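Local coordinates for resiniferatoxin-binding, phosphotriesterase-related protein (Rhodobacter sphaeroides 2.4.1, PDB 3K2G) that binds two zinc ions in a TIM-barrel fold of the phosphotriesterase family and probably acts as a phosphoric diester hydrolase, at residues Arg113-Arg119 against Thr165-Ala170; Leu85-Ile89 against Arg120-Thr125. All blocks are in the same frame, centred on the assembly; numbering follows the deposited sequence.

Contact 1 of 2, residues Arg113-Arg119 against Thr165-Ala170; sequences RDPVKLR and TDGTDA
R119 and D169 form the salt bridge of this contact. The guanidinium meets the carboxylate end-on and turns both terminal nitrogens to one oxygen: NH1 and NH2 of R119 each lie 3.1 Å from D169 OD1, each with an N-H...O angle of 148°. NH1 comes nearly along the C-O axis, NH2 from above the carboxylate plane. OD1 sits in the guanidinium plane, yet the two planes stand 82° apart, so this is a fork onto a single oxygen and not a flat two-by-two pairing. The CB of D169 does not head for the helix; a chi1 of 64° swings the carboxylate back to R119. The remaining nitrogen, NE of R119, donates to the carbonyl of V19, which adds a second hold on the guanidinium.

Two methyl groups lie over guanidinium faces. A170 CB rests on R119, 3.3 Å from NH2 and displaced toward the rim of the group. Likewise, T165 CG2 covers one face of R113 and comes 3.3 Å from its NH2, while the polar end of R113 turns to E160 and to the carbonyl of G132.

Apolar packing centres on the ring of P115, the first helical residue. Its CB lies 4.0 Å from A170 CB, and the CB of D166 meets the ring on its CG-CD side.

Within the segments, T165 OG1 donates to A170 O over 3.0 Å, tying together the two ends of 165-170, which contains a type I' turn from T165 to T168. On the helix side D114 is the N-cap, its OD1 accepting from K117 N at 3.1 Å and more weakly from V116 N. The whole is an N-capped barrel helix packed against the loop that leads from helix 150-162 to strand 175-178 of a TIM barrel.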
loop_
_atom_site.group_PDB
_atom_site.type_symbol
_atom_site.label_atom_id
_atom_site.label_comp_id
_atom_site.label_asym_id
_atom_site.label_seq_id
_atom_site.Cartn_x
_atom_site.Cartn_y
_atom_site.Cartn_z
ATOM N N ARG B 113 36.661 5.759 -22.198
ATOM C CA ARG B 113 36.066 6.340 -23.398
ATOM C C ARG B 113 37.078 6.284 -24.542
ATOM O O ARG B 113 38.236 6.657 -24.366
ATOM C CB ARG B 113 35.648 7.791 -23.138
ATOM C CG ARG B 113 34.977 8.462 -24.333
ATOM C CD ARG B 113 34.682 9.927 -24.061
ATOM N NE ARG B 113 35.892 10.688 -23.754
ATOM C CZ ARG B 113 35.919 12.004 -23.553
ATOM N NH1 ARG B 113 34.799 12.712 -23.629
ATOM N NH2 ARG B 113 37.065 12.613 -23.271
ATOM N N ASP B 114 36.639 5.816 -25.706
ATOM C CA ASP B 114 37.517 5.705 -26.866
ATOM C C ASP B 114 36.783 5.973 -28.181
ATOM O O ASP B 114 36.120 5.089 -28.723
ATOM C CB ASP B 114 38.136 4.307 -26.923
ATOM C CG ASP B 114 39.301 4.223 -27.892
ATOM O OD1 ASP B 114 39.203 4.788 -29.004
ATOM O OD2 ASP B 114 40.315 3.582 -27.540
ATOM N N PRO B 115 36.914 7.194 -28.723
ATOM C CA PRO B 115 36.249 7.550 -29.981
ATOM C C PRO B 115 36.682 6.714 -31.184
ATOM O O PRO B 115 35.914 6.527 -32.128
ATOM C CB PRO B 115 36.583 9.033 -30.143
ATOM C CG PRO B 115 37.886 9.172 -29.433
ATOM C CD PRO B 115 37.685 8.331 -28.198
ATOM N N VAL B 116 37.909 6.211 -31.153
ATOM C CA VAL B 116 38.395 5.394 -32.257
ATOM C C VAL B 116 37.577 4.109 -32.342
ATOM O O VAL B 116 37.093 3.737 -33.409
ATOM C CB VAL B 116 39.880 5.027 -32.072
ATOM C CG1 VAL B 116 40.350 4.184 -33.242
ATOM C CG2 VAL B 116 40.719 6.294 -31.956
ATOM N N LYS B 117 37.420 3.443 -31.203
ATOM C CA LYS B 117 36.662 2.200 -31.131
ATOM C C LYS B 117 35.206 2.426 -31.520
ATOM O O LYS B 117 34.644 1.674 -32.318
ATOM C CB LYS B 117 36.724 1.622 -29.716
ATOM C CG LYS B 117 38.120 1.258 -29.219
ATOM C CD LYS B 117 38.015 0.556 -27.862
ATOM C CE LYS B 117 39.367 0.296 -27.215
ATOM N NZ LYS B 117 40.186 -0.696 -27.967
ATOM N N LEU B 118 34.598 3.467 -30.954
ATOM C CA LEU B 118 33.207 3.792 -31.252
ATOM C C LEU B 118 32.974 3.943 -32.755
ATOM O O LEU B 118 31.980 3.454 -33.287
ATOM C CB LEU B 118 32.788 5.084 -30.532
ATOM C CG LEU B 118 32.732 5.061 -29.001
ATOM C CD1 LEU B 118 32.077 6.336 -28.494
ATOM C CD2 LEU B 118 31.943 3.842 -28.532
ATOM N N ARG B 119 33.894 4.618 -33.439
ATOM C CA ARG B 119 33.761 4.812 -34.878
ATOM C C ARG B 119 33.828 3.492 -35.643
ATOM O O ARG B 119 33.108 3.293 -36.625
ATOM C CB ARG B 119 34.835 5.783 -35.378
ATOM C CG ARG B 119 34.478 7.245 -35.131
ATOM C CD ARG B 119 35.603 8.196 -35.505
ATOM N NE ARG B 119 35.125 9.576 -35.587
ATOM C CZ ARG B 119 35.895 10.630 -35.845
ATOM N NH1 ARG B 119 37.197 10.474 -36.044
ATOM N NH2 ARG B 119 35.357 11.842 -35.917
ATOM N N THR B 165 37.928 15.170 -29.609
ATOM C CA THR B 165 38.160 14.447 -28.368
ATOM C C THR B 165 39.289 13.427 -28.439
ATOM O O THR B 165 39.464 12.746 -29.442
ATOM C CB THR B 165 36.889 13.698 -27.937
ATOM O OG1 THR B 165 35.770 14.592 -27.981
ATOM C CG2 THR B 165 37.050 13.148 -26.525
ATOM N N ASP B 166 40.039 13.325 -27.346
ATOM C CA ASP B 166 41.143 12.381 -27.236
ATOM C C ASP B 166 42.053 12.325 -28.467
ATOM O O ASP B 166 42.381 11.246 -28.959
ATOM C CB ASP B 166 40.590 10.984 -26.937
ATOM C CG ASP B 166 41.381 10.264 -25.864
ATOM O OD1 ASP B 166 42.593 10.031 -26.069
ATOM O OD2 ASP B 166 40.792 9.935 -24.812
ATOM N N GLY B 167 42.458 13.487 -28.965
ATOM C CA GLY B 167 43.343 13.518 -30.116
ATOM C C GLY B 167 42.683 13.352 -31.471
ATOM O O GLY B 167 43.360 13.427 -32.496
ATOM N N THR B 168 41.372 13.130 -31.486
ATOM C CA THR B 168 40.634 12.964 -32.735
ATOM C C THR B 168 39.735 14.175 -32.981
ATOM O O THR B 168 39.664 15.080 -32.146
ATOM C CB THR B 168 39.739 11.708 -32.699
ATOM O OG1 THR B 168 39.256 11.429 -34.019
ATOM C CG2 THR B 168 38.542 11.934 -31.791
ATOM N N ASP B 169 39.049 14.188 -34.123
ATOM C CA ASP B 169 38.146 15.290 -34.448
ATOM C C ASP B 169 36.704 14.888 -34.156
ATOM O O ASP B 169 35.757 15.566 -34.559
ATOM C CB ASP B 169 38.299 15.710 -35.917
ATOM C CG ASP B 169 37.903 14.617 -36.888
ATOM O OD1 ASP B 169 37.935 13.432 -36.505
ATOM O OD2 ASP B 169 37.575 14.948 -38.047
ATOM N N ALA B 170 36.545 13.772 -33.454
ATOM C CA ALA B 170 35.219 13.304 -33.084
ATOM C C ALA B 170 34.758 14.213 -31.950
ATOM O O ALA B 170 35.506 14.465 -31.007
ATOM C CB ALA B 170 35.278 11.857 -32.615
#

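Contact 2 of 2, residues Leu85-Ile89 against Arg120-Thr125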
loop_
_atom_site.group_PDB
_atom_site.type_symbol
_atom_site.label_atom_id
_atom_site.label_comp_id
_atom_site.label_asym_id
_atom_site.label_seq_id
_atom_site.Cartn_x
_atom_site.Cartn_y
_atom_site.Cartn_z
ATOM N N LEU B 85 36.337 -5.706 -29.031
ATOM C CA LEU B 85 35.656 -4.900 -30.031
ATOM C C LEU B 85 34.833 -5.712 -31.021
ATOM O O LEU B 85 33.739 -5.300 -31.416
ATOM C CB LEU B 85 36.678 -4.042 -30.778
ATOM C CG LEU B 85 36.156 -2.771 -31.449
ATOM C CD1 LEU B 85 35.347 -1.946 -30.460
ATOM C CD2 LEU B 85 37.339 -1.970 -31.966
ATOM N N ASP B 86 35.351 -6.865 -31.432
ATOM C CA ASP B 86 34.621 -7.693 -32.382
ATOM C C ASP B 86 33.320 -8.227 -31.790
ATOM O O ASP B 86 32.315 -8.336 -32.489
ATOM C CB ASP B 86 35.504 -8.845 -32.864
ATOM C CG ASP B 86 36.596 -8.379 -33.802
ATOM O OD1 ASP B 86 36.264 -7.948 -34.926
ATOM O OD2 ASP B 86 37.780 -8.430 -33.413
ATOM N N LEU B 87 33.342 -8.553 -30.504
ATOM C CA LEU B 87 32.148 -9.056 -29.825
ATOM C C LEU B 87 31.136 -7.920 -29.682
ATOM O O LEU B 87 29.928 -8.115 -29.865
ATOM C CB LEU B 87 32.513 -9.607 -28.439
ATOM C CG LEU B 87 31.350 -10.132 -27.584
ATOM C CD1 LEU B 87 30.603 -11.217 -28.338
ATOM C CD2 LEU B 87 31.877 -10.668 -26.265
ATOM N N ALA B 88 31.638 -6.734 -29.351
ATOM C CA ALA B 88 30.787 -5.559 -29.206
ATOM C C ALA B 88 30.034 -5.358 -30.516
ATOM O O ALA B 88 28.821 -5.156 -30.525
ATOM C CB ALA B 88 31.636 -4.331 -28.893
ATOM N N ILE B 89 30.763 -5.433 -31.626
ATOM C CA ILE B 89 30.161 -5.262 -32.940
ATOM C C ILE B 89 29.081 -6.304 -33.209
ATOM O O ILE B 89 28.019 -5.976 -33.732
ATOM C CB ILE B 89 31.234 -5.331 -34.056
ATOM C CG1 ILE B 89 32.093 -4.066 -34.014
ATOM C CG2 ILE B 89 30.570 -5.496 -35.421
ATOM C CD1 ILE B 89 33.336 -4.131 -34.873
ATOM N N ARG B 120 34.684 2.582 -35.196
ATOM C CA ARG B 120 34.783 1.295 -35.869
ATOM C C ARG B 120 33.469 0.548 -35.656
ATOM O O ARG B 120 32.955 -0.103 -36.566
ATOM C CB ARG B 120 35.950 0.475 -35.313
ATOM C CG ARG B 120 36.029 -0.927 -35.896
ATOM C CD ARG B 120 37.154 -1.739 -35.284
ATOM N NE ARG B 120 36.964 -3.166 -35.534
ATOM C CZ ARG B 120 37.693 -4.133 -34.983
ATOM N NH1 ARG B 120 38.677 -3.836 -34.144
ATOM N NH2 ARG B 120 37.424 -5.401 -35.260
ATOM N N ILE B 121 32.918 0.659 -34.451
ATOM C CA ILE B 121 31.660 -0.009 -34.143
ATOM C C ILE B 121 30.523 0.558 -34.991
ATOM O O ILE B 121 29.746 -0.192 -35.581
ATOM C CB ILE B 121 31.309 0.129 -32.647
ATOM C CG1 ILE B 121 32.400 -0.540 -31.805
ATOM C CG2 ILE B 121 29.951 -0.493 -32.372
ATOM C CD1 ILE B 121 32.210 -0.402 -30.315
ATOM N N SER B 122 30.432 1.883 -35.060
ATOM C CA SER B 122 29.382 2.514 -35.851
ATOM C C SER B 122 29.575 2.175 -37.325
ATOM O O SER B 122 28.612 1.925 -38.046
ATOM C CB SER B 122 29.400 4.035 -35.667
ATOM O OG SER B 122 30.570 4.607 -36.221
ATOM N N ALA B 123 30.828 2.156 -37.767
ATOM C CA ALA B 123 31.124 1.848 -39.161
ATOM C C ALA B 123 30.720 0.426 -39.547
ATOM O O ALA B 123 30.073 0.219 -40.572
ATOM C CB ALA B 123 32.608 2.065 -39.443
ATOM N N GLU B 124 31.082 -0.550 -38.721
ATOM C CA GLU B 124 30.764 -1.946 -39.020
ATOM C C GLU B 124 29.344 -2.406 -38.702
ATOM O O GLU B 124 28.884 -3.403 -39.256
ATOM C CB GLU B 124 31.756 -2.872 -38.316
ATOM C CG GLU B 124 33.181 -2.746 -38.823
ATOM C CD GLU B 124 34.120 -3.718 -38.144
ATOM O OE1 GLU B 124 33.752 -4.903 -38.023
ATOM O OE2 GLU B 124 35.228 -3.303 -37.739
ATOM N N THR B 125 28.643 -1.691 -37.827
ATOM C CA THR B 125 27.284 -2.088 -37.468
ATOM C C THR B 125 26.219 -1.265 -38.178
ATOM O O THR B 125 25.092 -1.723 -38.352
ATOM C CB THR B 125 27.039 -1.949 -35.962
ATOM O OG1 THR B 125 27.108 -0.566 -35.599
ATOM C CG2 THR B 125 28.081 -2.733 -35.180
#
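NH2 of R120 and D86 OD1, 2.8 Å apart, make the salt bridge between the two helices. OD1 lies at the edge of the guanidinium, near its plane, although the carboxylate plane is turned 72° from it. On the same arginine, NE donates to E124 OE2 at 2.8 Å, with an N-H...O angle of 154°, on the syn side but tilted out of the carboxylate plane. R120 thus stands between two acids, one on each helix, in a three-residue network that should fix the rotation of its guanidinium. The R120 chain runs extended from CG to NE, which carries the group across to helix 85-97.

L85 CG lies over one guanidinium face, and L85 CD2 comes 3.2 Å from R120 NH1. The other methyl, CD1, presses on I121 CD1 at 3.5 Å, tighter than a usual carbon contact.

I89 is a knob in the hole formed by R120, I121, E124 and T125. Its CD1 reaches E124 OE1 at 3.3 Å, and its CG2 touches T125 CG2 at 3.7 Å.

The short axes approach to 9.8 Å and cross at -45°. This is the first turn of helix 85-97 against the last turns of helix 115-125, the helices on either side of strand 102-105 in sequence, with T125 continuing the packing onto V92 and K93.

Overall arrangement
Helix 115-125 is common to both contacts: its first turns, with the residues leading into it, serve contact 1, and its last turns serve contact 2. The centres are 14 Å apart, and the two meet where K117 CB lies 3.9 Å from L85 CD1. Along the chain the segments alternate, 85-89, 113-119, 120-125, 165-170, so one helix is tied backward to helix 85-97 and forward to the loop before strand 175-178. Both contacts lie on the same side of the chain's centre, joining consecutive parts of the TIM-barrel wall. Both approach the zinc site: the side chains of R113 and A88 lie about 8 and 9 Å from that of the zinc ligand H36.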